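Local coordinates for protein probable ribonuclease HepT (Haemophilus influenzae, PDB 1JOG) that is probably the RNase toxin of a type VII toxin-antitoxin system, neutralized by its cognate antitoxin MntA, probably through AMPylation, at residues K62-L65 against Q66-I70. Sequence-based numbering, arbitrary orientation.
Sequences KRQL and QQDAI
Q64 and D68 are joined side chain to side chain. NE2 of Q64 donates a hydrogen bond of 2.9 Å to OD2 of D68. The bond is bent, with an N-H...O angle of 138°. NE2 approaches OD2 from above the carboxylate plane, and OD2 in turn lies tilted from the amide plane. The two flat groups stand 78° apart. Q64 first runs with CG anti to the backbone N. It then bends at chi2, and this kink swings the amide along the helix to D68. R63 and Q67 form the next i/i+4 pair. They lie side by side and point the same way. The guanidinium and amide planes are only 8° apart, yet NE of R63 and NE2 of Q67 stay 3.9 Å apart; both are N-H donors, and they meet only by contact. CG of Q67 also packs on O of R63 at 3.2 Å.

These residues form the last turns of helix 36-68, the long helix of this nucleotidyltransferase substrate-binding fold. The contact is on the surface, away from the RX(4)HXY motif. The backbone N of Q66 bonds to O of K62 at 2.8 Å in the regular helical way. The bond from N of Q67 to O of R63 is weak.

Q66 crosses both K62 and R63 at a slant. Its chain is extended, with CG anti to the backbone N. This carries OE1 to 3.7 Å from CA of R63. NE2 lies 4.0 Å from CE of K62. The buried L65 side chain touches F90 and E86 of the same chain. I70 lies in the loop, and its CB packs on O of L65 at 3.4 Å.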
ATOM      1  N   LYS A  62     -12.649  -5.755  15.284  1.00 34.90           N
ATOM      2  CA  LYS A  62     -13.570  -4.689  15.567  1.00 37.97           C
ATOM      3  C   LYS A  62     -15.009  -5.187  15.401  1.00 57.79           C
ATOM      4  O   LYS A  62     -15.830  -5.118  16.326  1.00 30.18           O
ATOM      5  CB  LYS A  62     -13.308  -3.530  14.637  1.00 39.92           C
ATOM      6  CG  LYS A  62     -13.928  -2.250  15.156  1.00 38.76           C
ATOM      7  CD  LYS A  62     -13.570  -1.021  14.304  1.00 54.47           C
ATOM      8  CE  LYS A  62     -14.575   0.125  14.547  1.00 68.93           C
ATOM      9  NZ  LYS A  62     -14.131   1.461  14.036  1.00 78.49           N
ATOM     10  N   ARG A  63     -15.316  -5.730  14.232  1.00 30.88           N
ATOM     11  CA  ARG A  63     -16.660  -6.195  14.047  1.00 53.63           C
ATOM     12  C   ARG A  63     -17.008  -7.247  15.067  1.00 60.56           C
ATOM     13  O   ARG A  63     -18.161  -7.366  15.425  1.00 47.54           O
ATOM     14  CB  ARG A  63     -16.882  -6.772  12.667  1.00 41.08           C
ATOM     15  CG  ARG A  63     -18.000  -6.089  11.921  1.00 64.13           C
ATOM     16  CD  ARG A  63     -18.004  -6.466  10.443  1.00 60.41           C
ATOM     17  NE  ARG A  63     -17.832  -7.912  10.263  1.00 40.70           N
ATOM     18  CZ  ARG A  63     -17.712  -8.460   9.054  1.00 67.56           C
ATOM     19  NH1 ARG A  63     -17.750  -7.668   7.948  1.00 41.40           N
ATOM     20  NH2 ARG A  63     -17.554  -9.790   8.956  1.00 58.79           N
ATOM     21  N   GLN A  64     -16.022  -7.993  15.546  1.00 63.83           N
ATOM     22  CA  GLN A  64     -16.289  -9.065  16.497  1.00 53.03           C
ATOM     23  C   GLN A  64     -16.767  -8.472  17.801  1.00 56.69           C
ATOM     24  O   GLN A  64     -17.766  -8.879  18.307  1.00 68.79           O
ATOM     25  CB  GLN A  64     -15.034  -9.874  16.720  1.00 43.48           C
ATOM     26  CG  GLN A  64     -15.165 -11.007  17.679  1.00 64.98           C
ATOM     27  CD  GLN A  64     -16.016 -12.116  17.146  1.00 62.21           C
ATOM     28  OE1 GLN A  64     -16.137 -12.281  15.944  1.00 64.88           O
ATOM     29  NE2 GLN A  64     -16.609 -12.898  18.040  1.00 82.56           N
ATOM     30  N   LEU A  65     -16.058  -7.486  18.313  1.00 45.79           N
ATOM     31  CA  LEU A  65     -16.377  -6.819  19.553  1.00 48.99           C
ATOM     32  C   LEU A  65     -17.616  -5.954  19.437  1.00 63.91           C
ATOM     33  O   LEU A  65     -18.334  -5.774  20.421  1.00 58.34           O
ATOM     34  CB  LEU A  65     -15.176  -5.963  19.993  1.00 47.60           C
ATOM     35  CG  LEU A  65     -13.977  -6.935  20.180  1.00 75.25           C
ATOM     36  CD1 LEU A  65     -12.654  -6.202  20.029  1.00 50.30           C
ATOM     37  CD2 LEU A  65     -14.073  -7.729  21.521  1.00 49.40           C
ATOM     38  N   GLN A  66     -17.848  -5.443  18.229  1.00 61.69           N
ATOM     39  CA  GLN A  66     -18.971  -4.555  17.864  1.00 58.45           C
ATOM     40  C   GLN A  66     -20.315  -5.285  17.785  1.00 61.37           C
ATOM     41  O   GLN A  66     -21.341  -4.698  18.030  1.00 59.48           O
ATOM     42  CB  GLN A  66     -18.632  -3.935  16.517  1.00 58.53           C
ATOM     43  CG  GLN A  66     -19.370  -2.730  16.047  1.00 63.66           C
ATOM     44  CD  GLN A  66     -18.625  -2.102  14.872  1.00 73.54           C
ATOM     45  OE1 GLN A  66     -18.172  -2.816  13.965  1.00 81.23           O
ATOM     46  NE2 GLN A  66     -18.487  -0.776  14.877  1.00 73.82           N
ATOM     47  N   GLN A  67     -20.266  -6.564  17.448  1.00 60.57           N
ATOM     48  CA  GLN A  67     -21.422  -7.416  17.326  1.00 75.40           C
ATOM     49  C   GLN A  67     -21.517  -8.322  18.550  1.00 80.93           C
ATOM     50  O   GLN A  67     -22.592  -8.773  18.925  1.00 81.83           O
ATOM     51  CB  GLN A  67     -21.286  -8.379  16.126  1.00 70.20           C
ATOM     52  CG  GLN A  67     -21.212  -7.805  14.676  1.00 77.44           C
ATOM     53  CD  GLN A  67     -21.186  -8.951  13.619  1.00 78.60           C
ATOM     54  OE1 GLN A  67     -21.232 -10.123  13.983  1.00 82.22           O
ATOM     55  NE2 GLN A  67     -21.111  -8.615  12.333  1.00 64.32           N
ATOM     56  N   ASP A  68     -20.381  -8.600  19.166  1.00 83.32           N
ATOM     57  CA  ASP A  68     -20.319  -9.582  20.250  1.00 84.49           C
ATOM     58  C   ASP A  68     -21.163  -9.444  21.491  1.00 85.01           C
ATOM     59  O   ASP A  68     -22.079 -10.245  21.732  1.00 85.08           O
ATOM     60  CB  ASP A  68     -18.863  -9.820  20.693  1.00 86.94           C
ATOM     61  CG  ASP A  68     -18.582 -11.298  21.020  1.00 87.29           C
ATOM     62  OD1 ASP A  68     -19.444 -11.912  21.704  1.00 83.68           O
ATOM     63  OD2 ASP A  68     -17.521 -11.835  20.595  1.00 84.84           O
ATOM     64  N   ALA A  69     -20.825  -8.485  22.321  1.00 78.01           N
ATOM     65  CA  ALA A  69     -21.619  -8.344  23.499  1.00 86.33           C
ATOM     66  C   ALA A  69     -22.310  -6.987  23.351  1.00 86.16           C
ATOM     67  O   ALA A  69     -23.449  -6.781  23.811  1.00 85.01           O
ATOM     68  CB  ALA A  69     -20.710  -8.419  24.748  1.00 83.98           C
ATOM     69  N   ILE A  70     -21.627  -6.101  22.637  1.00 80.15           N
ATOM     70  CA  ILE A  70     -22.077  -4.732  22.404  1.00 84.35           C
ATOM     71  C   ILE A  70     -23.484  -4.558  21.773  1.00 81.98           C
ATOM     72  O   ILE A  70     -23.831  -5.192  20.769  1.00 83.87           O
ATOM     73  CB  ILE A  70     -20.934  -3.947  21.595  1.00 81.52           C
ATOM     74  CG1 ILE A  70     -20.092  -3.107  22.579  1.00 83.06           C
ATOM     75  CG2 ILE A  70     -21.501  -3.105  20.479  1.00 83.73           C
ATOM     76  CD1 ILE A  70     -19.425  -1.826  21.980  1.00 80.58           C
TER